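Local coordinates for putative membrane transport protein (PDB 3CK6) that probably takes up zinc ions across the bacterial inner membrane as a zinc:proton symporter, its cytoplasmic domain forming a funnel-shaped homopentamer, at residues M7-D12 and A18-T23; F163-E168 and K241-E246; R195-I198 and L204-S207. The protein carries 1 engineered substitution. All blocks are in the same frame, centred on the assembly; numbering follows the deposited sequence.

Contact 1: residues M7-D12 and A18-T23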
# COMPACT_ATOMS: atom_id res chain seq x y z
N MSE E 7 13.10 -13.32 -40.10
CA MSE E 7 13.58 -11.94 -39.94
C MSE E 7 12.79 -10.99 -40.82
O MSE E 7 12.82 -11.09 -42.04
CB MSE E 7 15.09 -11.81 -40.17
CG MSE E 7 15.68 -10.58 -39.39
SE MSE E 7 17.50 -10.33 -39.78
CE MSE E 7 18.23 -11.94 -38.97
N ILE E 8 12.08 -10.07 -40.17
CA ILE E 8 11.27 -9.07 -40.87
C ILE E 8 12.15 -7.96 -41.46
O ILE E 8 12.07 -7.65 -42.66
CB ILE E 8 10.22 -8.45 -39.91
CG1 ILE E 8 9.42 -9.57 -39.23
CG2 ILE E 8 9.32 -7.46 -40.65
CD1 ILE E 8 8.63 -9.12 -38.03
N GLU E 9 12.96 -7.35 -40.62
CA GLU E 9 13.83 -6.26 -41.05
C GLU E 9 15.12 -6.24 -40.25
O GLU E 9 15.16 -6.72 -39.10
CB GLU E 9 13.10 -4.93 -40.92
CG GLU E 9 13.36 -3.99 -42.06
CD GLU E 9 12.21 -3.04 -42.31
OE1 GLU E 9 12.23 -1.92 -41.77
OE2 GLU E 9 11.28 -3.42 -43.04
N HIS E 10 16.15 -5.66 -40.86
CA HIS E 10 17.46 -5.56 -40.25
C HIS E 10 18.02 -4.19 -40.61
O HIS E 10 18.09 -3.83 -41.79
CB HIS E 10 18.34 -6.71 -40.75
CG HIS E 10 19.79 -6.65 -40.35
ND1 HIS E 10 20.76 -7.39 -41.00
CD2 HIS E 10 20.44 -5.95 -39.38
CE1 HIS E 10 21.94 -7.16 -40.45
NE2 HIS E 10 21.78 -6.29 -39.47
N TRP E 11 18.39 -3.42 -39.58
CA TRP E 11 18.95 -2.08 -39.75
C TRP E 11 20.27 -1.98 -39.01
O TRP E 11 20.45 -2.56 -37.94
CB TRP E 11 17.98 -1.00 -39.23
CG TRP E 11 16.82 -0.77 -40.15
CD1 TRP E 11 15.63 -1.42 -40.13
CD2 TRP E 11 16.76 0.15 -41.26
NE1 TRP E 11 14.81 -0.95 -41.14
CE2 TRP E 11 15.48 0.00 -41.85
CE3 TRP E 11 17.65 1.09 -41.79
CZ2 TRP E 11 15.08 0.76 -42.96
CZ3 TRP E 11 17.26 1.84 -42.90
CH2 TRP E 11 15.97 1.68 -43.46
N ASP E 12 21.18 -1.21 -39.60
CA ASP E 12 22.49 -0.96 -39.01
C ASP E 12 22.57 0.50 -38.54
O ASP E 12 22.47 1.43 -39.35
CB ASP E 12 23.58 -1.29 -40.04
CG ASP E 12 24.99 -1.12 -39.48
OD1 ASP E 12 25.15 -0.75 -38.29
OD2 ASP E 12 25.94 -1.34 -40.24
N ALA E 18 20.96 5.33 -40.36
CA ALA E 18 20.77 3.88 -40.35
C ALA E 18 20.65 3.33 -41.77
O ALA E 18 20.10 3.99 -42.64
CB ALA E 18 19.52 3.50 -39.53
N THR E 19 21.19 2.13 -42.00
CA THR E 19 21.06 1.51 -43.32
C THR E 19 20.43 0.12 -43.23
O THR E 19 20.71 -0.64 -42.30
CB THR E 19 22.42 1.38 -44.05
OG1 THR E 19 23.32 0.62 -43.24
CG2 THR E 19 23.02 2.77 -44.34
N GLN E 20 19.59 -0.19 -44.21
CA GLN E 20 18.84 -1.44 -44.25
C GLN E 20 19.79 -2.52 -44.72
O GLN E 20 20.55 -2.33 -45.68
CB GLN E 20 17.64 -1.34 -45.19
CG GLN E 20 16.62 -2.49 -45.02
CD GLN E 20 15.25 -2.14 -45.56
OE1 GLN E 20 15.07 -1.07 -46.16
NE2 GLN E 20 14.28 -3.03 -45.37
N GLU E 21 19.78 -3.64 -44.01
CA GLU E 21 20.74 -4.70 -44.29
C GLU E 21 20.00 -6.01 -44.55
O GLU E 21 18.77 -6.07 -44.44
CB GLU E 21 21.77 -4.82 -43.16
CG GLU E 21 22.53 -3.51 -42.86
CD GLU E 21 23.53 -3.13 -43.96
OE1 GLU E 21 23.82 -1.92 -44.14
OE2 GLU E 21 24.03 -4.06 -44.64
N THR E 22 20.77 -7.04 -44.90
CA THR E 22 20.22 -8.33 -45.28
C THR E 22 19.46 -9.01 -44.16
O THR E 22 19.81 -8.95 -42.98
CB THR E 22 21.29 -9.30 -45.86
OG1 THR E 22 20.65 -10.52 -46.28
CG2 THR E 22 22.37 -9.63 -44.83
N THR E 23 18.42 -9.70 -44.58
CA THR E 23 17.50 -10.35 -43.71
C THR E 23 17.92 -11.83 -43.55
O THR E 23 17.25 -12.63 -42.89
CB THR E 23 16.10 -10.12 -44.33
OG1 THR E 23 15.23 -9.49 -43.39
CG2 THR E 23 15.54 -11.35 -44.94
O HOH W 1 15.10 -14.70 -41.98
O HOH W 2 16.05 -5.49 -43.81
O HOH W 3 25.98 1.62 -41.85
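Gln20 passes obliquely over the six-membered ring of Trp11 and can be followed outward atom by atom. Its CB sits over that ring, 3.8 Å from the centroid and 10° off the normal, a CH-pi contact. CG continues past CZ2, OE1 comes within 3.7 Å of Trp11 CZ2, and NE2 reaches Glu9 CG. With CG anti to the backbone N, the extended chain carries the amide out past the CZ2 edge, its plane tilted 22° from the ring. The indole is fixed in turn by its own NE1, which donates in the ring plane to Glu9 OE1 at 2.8 Å; the other carboxylate oxygen of Glu9 pairs with Arg122. Trp11 and Gln20 form a non-hydrogen-bonded pair of the antiparallel hairpin made by strands 7-12 and 19-20, at one margin of the mixed sheet in this chain. The next pair, Asp12 and Thr19, is hydrogen-bonded in both directions. Past the paired residues, Glu21 CB stands over one face of the His10 imidazole in a second CH-pi contact, while His10 ND1 donates to Thr22 O at 2.7 Å, the acceptor lying 1° from the ring plane. Tyr34 stacks on the same imidazole. Farther along, a water accepts from Met7 N and donates to Thr23 O, and Thr23 OG1 donates to Met7 O at 3.2 Å from above the carbonyl plane.

Contact 2: residues F163-E168 and K241-E246; sequences FDVNDE and KHNRDE
Val165 sets one methyl, CG2, against the aliphatic base of Asn243, with CG2 3.7 Å from Asn243 CB. Both side chains start toward the opposite segment: CG2 is the valine branch anti to the backbone N, and Asn243 carries its CG anti to N (chi1 -177°), which extends the amide toward the loop. There Asn243 ND2 stands 3.6 Å from Asn166 OD1, and the two amide planes are 76° apart. The partners belong to a type I beta turn, Asp164 to Asp167, in the connection between helices 134-161 and 173-199, and to the last turns of helix 209-246, at the surface of a CorA-family domain that assembles as a homopentameric funnel. The turn is closed by Asp167 N donating to Asp164 O at 3.0 Å, and Thr170 OG1 bonds to Asp164 N and Asp167 O. Beyond the turn, Glu168 OE1 approaches the edge of the Arg244 guanidinium close to its plane, although the carboxylate is turned 88° from that plane. Glu168 OE1 lies 3.7 Å from Arg244 NH2, a long salt bridge. The same NH2 has a weak, long ion pair with Glu246 of a neighbouring subunit, while His242 meets His173 of another subunit edge-to-face.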
# COMPACT_ATOMS: atom_id res chain seq x y z
N PHE E 163 -22.18 9.08 -22.27
CA PHE E 163 -23.09 8.48 -21.28
C PHE E 163 -24.16 9.48 -20.92
O PHE E 163 -23.87 10.60 -20.49
CB PHE E 163 -22.38 8.07 -19.98
CG PHE E 163 -21.49 6.86 -20.10
CD1 PHE E 163 -21.67 5.93 -21.13
CD2 PHE E 163 -20.47 6.64 -19.16
CE1 PHE E 163 -20.84 4.81 -21.23
CE2 PHE E 163 -19.64 5.52 -19.26
CZ PHE E 163 -19.82 4.61 -20.30
N ASP E 164 -25.41 9.07 -21.09
CA ASP E 164 -26.55 9.88 -20.71
C ASP E 164 -27.58 8.94 -20.07
O ASP E 164 -28.10 8.04 -20.73
CB ASP E 164 -27.12 10.61 -21.93
CG ASP E 164 -28.33 11.45 -21.59
OD1 ASP E 164 -28.15 12.55 -20.99
OD2 ASP E 164 -29.45 11.02 -21.92
N VAL E 165 -27.83 9.17 -18.79
CA VAL E 165 -28.65 8.28 -17.96
C VAL E 165 -30.11 8.15 -18.46
O VAL E 165 -30.78 7.13 -18.21
CB VAL E 165 -28.56 8.69 -16.45
CG1 VAL E 165 -29.21 10.06 -16.20
CG2 VAL E 165 -29.16 7.62 -15.55
N ASN E 166 -30.58 9.15 -19.20
CA ASN E 166 -31.95 9.15 -19.72
C ASN E 166 -32.07 8.58 -21.14
O ASN E 166 -33.16 8.57 -21.73
CB ASN E 166 -32.53 10.55 -19.64
CG ASN E 166 -32.75 10.99 -18.21
OD1 ASN E 166 -33.70 10.56 -17.55
ND2 ASN E 166 -31.87 11.85 -17.70
N ASP E 167 -30.95 8.09 -21.66
CA ASP E 167 -30.91 7.55 -23.01
C ASP E 167 -30.24 6.18 -22.98
O ASP E 167 -29.01 6.09 -23.03
CB ASP E 167 -30.14 8.52 -23.92
CG ASP E 167 -30.22 8.15 -25.39
OD1 ASP E 167 -30.71 7.05 -25.74
OD2 ASP E 167 -29.79 8.99 -26.21
N GLU E 168 -31.05 5.14 -22.90
CA GLU E 168 -30.58 3.75 -22.79
C GLU E 168 -29.65 3.31 -23.93
O GLU E 168 -28.81 2.41 -23.75
CB GLU E 168 -31.76 2.79 -22.64
CG GLU E 168 -32.51 2.99 -21.32
CD GLU E 168 -33.78 2.18 -21.23
OE1 GLU E 168 -33.70 0.93 -21.26
OE2 GLU E 168 -34.86 2.79 -21.12
N LYS E 241 -28.58 3.13 -11.53
CA LYS E 241 -29.23 2.45 -10.41
C LYS E 241 -30.19 3.37 -9.67
O LYS E 241 -31.32 2.99 -9.36
CB LYS E 241 -28.16 1.90 -9.46
CG LYS E 241 -28.37 0.44 -9.04
CD LYS E 241 -29.10 0.32 -7.70
CE LYS E 241 -28.88 -1.05 -7.04
NZ LYS E 241 -27.48 -1.21 -6.50
N HIS E 242 -29.73 4.60 -9.41
CA HIS E 242 -30.53 5.64 -8.77
C HIS E 242 -31.75 6.01 -9.62
O HIS E 242 -32.88 6.01 -9.13
CB HIS E 242 -29.66 6.87 -8.51
CG HIS E 242 -30.19 7.79 -7.45
ND1 HIS E 242 -30.90 8.94 -7.75
CD2 HIS E 242 -30.11 7.74 -6.10
CE1 HIS E 242 -31.23 9.56 -6.63
NE2 HIS E 242 -30.77 8.85 -5.62
N ASN E 243 -31.51 6.30 -10.89
CA ASN E 243 -32.55 6.65 -11.86
C ASN E 243 -33.64 5.57 -12.00
O ASN E 243 -34.82 5.89 -12.19
CB ASN E 243 -31.90 6.96 -13.21
CG ASN E 243 -32.90 7.42 -14.27
OD1 ASN E 243 -33.56 6.60 -14.90
ND2 ASN E 243 -32.97 8.73 -14.49
N ARG E 244 -33.23 4.31 -11.88
CA ARG E 244 -34.10 3.17 -12.13
C ARG E 244 -35.13 2.95 -11.03
O ARG E 244 -36.33 2.86 -11.31
CB ARG E 244 -33.26 1.90 -12.34
CG ARG E 244 -33.81 0.96 -13.39
CD ARG E 244 -32.68 0.34 -14.18
NE ARG E 244 -32.91 0.46 -15.62
CZ ARG E 244 -32.04 0.12 -16.57
NH1 ARG E 244 -30.85 -0.39 -16.25
NH2 ARG E 244 -32.36 0.29 -17.85
N ASP E 245 -34.67 2.88 -9.78
CA ASP E 245 -35.60 2.69 -8.66
C ASP E 245 -36.08 3.98 -7.98
O ASP E 245 -36.79 3.92 -6.97
CB ASP E 245 -35.06 1.66 -7.65
CG ASP E 245 -33.65 1.98 -7.17
OD1 ASP E 245 -33.40 3.12 -6.72
OD2 ASP E 245 -32.79 1.08 -7.24
N GLU E 246 -35.71 5.14 -8.51
CA GLU E 246 -36.34 6.40 -8.11
C GLU E 246 -37.59 6.66 -8.95
O GLU E 246 -38.59 7.18 -8.45
CB GLU E 246 -35.38 7.59 -8.22
CG GLU E 246 -34.36 7.73 -7.08
CD GLU E 246 -34.96 8.20 -5.76
OE1 GLU E 246 -34.48 7.76 -4.70
OE2 GLU E 246 -35.92 9.00 -5.78

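Contact 3: residues R195-I198 and L204-S207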
# COMPACT_ATOMS: atom_id res chain seq x y z
N ARG E 195 10.11 1.77 -15.43
CA ARG E 195 10.84 2.22 -14.24
C ARG E 195 12.10 1.39 -14.05
O ARG E 195 13.19 1.94 -13.86
CB ARG E 195 9.98 2.12 -12.98
CG ARG E 195 10.67 2.70 -11.72
CD ARG E 195 10.02 2.17 -10.47
NE ARG E 195 10.11 0.71 -10.43
CZ ARG E 195 9.21 -0.09 -9.85
NH1 ARG E 195 8.15 0.43 -9.25
NH2 ARG E 195 9.37 -1.40 -9.87
N ASP E 196 11.93 0.07 -14.13
CA ASP E 196 13.01 -0.88 -13.95
C ASP E 196 14.10 -0.70 -14.99
O ASP E 196 15.26 -0.75 -14.65
CB ASP E 196 12.49 -2.32 -13.96
CG ASP E 196 11.71 -2.67 -12.70
OD1 ASP E 196 11.66 -1.85 -11.75
OD2 ASP E 196 11.12 -3.77 -12.67
N LEU E 197 13.70 -0.50 -16.24
CA LEU E 197 14.66 -0.23 -17.29
C LEU E 197 15.48 1.01 -16.93
O LEU E 197 16.70 0.99 -17.06
CB LEU E 197 13.95 -0.01 -18.62
CG LEU E 197 14.79 0.57 -19.76
CD1 LEU E 197 15.80 -0.46 -20.25
CD2 LEU E 197 13.83 0.98 -20.87
N ILE E 198 14.82 2.07 -16.48
CA ILE E 198 15.53 3.33 -16.12
C ILE E 198 16.49 3.10 -14.96
O ILE E 198 17.64 3.56 -14.99
CB ILE E 198 14.54 4.48 -15.81
CG1 ILE E 198 13.80 4.88 -17.09
CG2 ILE E 198 15.26 5.72 -15.23
CD1 ILE E 198 12.59 5.79 -16.88
N LEU E 204 21.83 2.56 -22.89
CA LEU E 204 20.73 3.02 -23.72
C LEU E 204 19.84 4.04 -23.02
O LEU E 204 19.11 4.77 -23.68
CB LEU E 204 19.86 1.82 -24.18
CG LEU E 204 20.58 0.72 -24.97
CD1 LEU E 204 19.58 -0.32 -25.42
CD2 LEU E 204 21.34 1.28 -26.17
N VAL E 205 19.86 4.04 -21.69
CA VAL E 205 19.06 4.97 -20.89
C VAL E 205 19.90 6.18 -20.48
O VAL E 205 19.46 7.32 -20.59
CB VAL E 205 18.45 4.26 -19.65
CG1 VAL E 205 17.86 5.30 -18.66
CG2 VAL E 205 17.37 3.22 -20.08
N THR E 206 21.14 5.94 -20.04
CA THR E 206 21.98 7.03 -19.54
C THR E 206 22.38 8.03 -20.63
O THR E 206 22.70 9.18 -20.33
CB THR E 206 23.22 6.53 -18.78
OG1 THR E 206 24.08 5.83 -19.68
CG2 THR E 206 22.79 5.65 -17.62
N SER E 207 22.33 7.62 -21.90
CA SER E 207 22.61 8.56 -22.99
C SER E 207 21.41 9.47 -23.33
O SER E 207 21.56 10.46 -24.03
CB SER E 207 23.08 7.81 -24.25
OG SER E 207 22.15 6.83 -24.59
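Val205 packs at the connection in this CorA-family cytoplasmic domain where helix 173-199 ends and the short helix 203-206 begins a few residues later, ahead of the long helix 209-246. The evidence is in its two methyls, each of which finds a different residue on the preceding helix. CG2 meets Leu197, with Val205 CG2 3.7 Å from Leu197 CG and 3.8 Å from Leu197 O. CG1 turns to Ile198, lying 4.0 Å from its CA and 4.3 Å from its CG2. The fork follows from chi1 of 168°, which places CG1 anti to the backbone N and CG2 anti to the carbonyl carbon, and the side chain sets out directly toward the other segment. No hydrogen bond crosses between the segments; the three touching residues are buried, and their side chains meet through methyl and methine groups, with Val205 CG2 also resting near the Leu197 carbonyl.

The next shell positions these side chains. Leu197 points its first bond to one side, but CG, set anti to the backbone N (chi1 167°), brings the branch back to Val205 CG2; the side chain also touches Ile142 of helix 134-161, Tyr212 of helix 209-246, and Phe69, Phe77 and Leu79 of the sheet. Ile198 packs on Arg213 and His216 of helix 209-246. The connection between the two helices has polar ties of its own: Leu197 O is bonded to Ser200 OG, Leu204 N to Ser202 OG, and Ser207 OG to Glu203 O. One turn of helix back from Ile198, Arg195 grips Asp196 side-on, with NE and NH2 both directed to one oxygen and both on the same face of the carboxylate plane. The shorter of the two bonds runs from Arg195 NH2 to Asp196 OD1, at 3.0 Å and 154°.

From the N terminus, contact 1 comes first, closing a loop of five residues and joining strands 7-12 and 19-20 at the margin of the sheet. It is complete before either of the others opens. Contact 2 opens in the loop after helix 134-161 and closes near the end of helix 209-246, spanning 72 residues, mostly helical. Nested inside that span, contact 3 closes its own five-residue loop between helices 173-199 and 203-206. Contacts 1 and 2 lie on opposite sides of the chain's centre, with centres about 57 Å apart; contact 3 is about 25 Å from contact 1 and 48 Å from contact 2, centre to centre. None touches another.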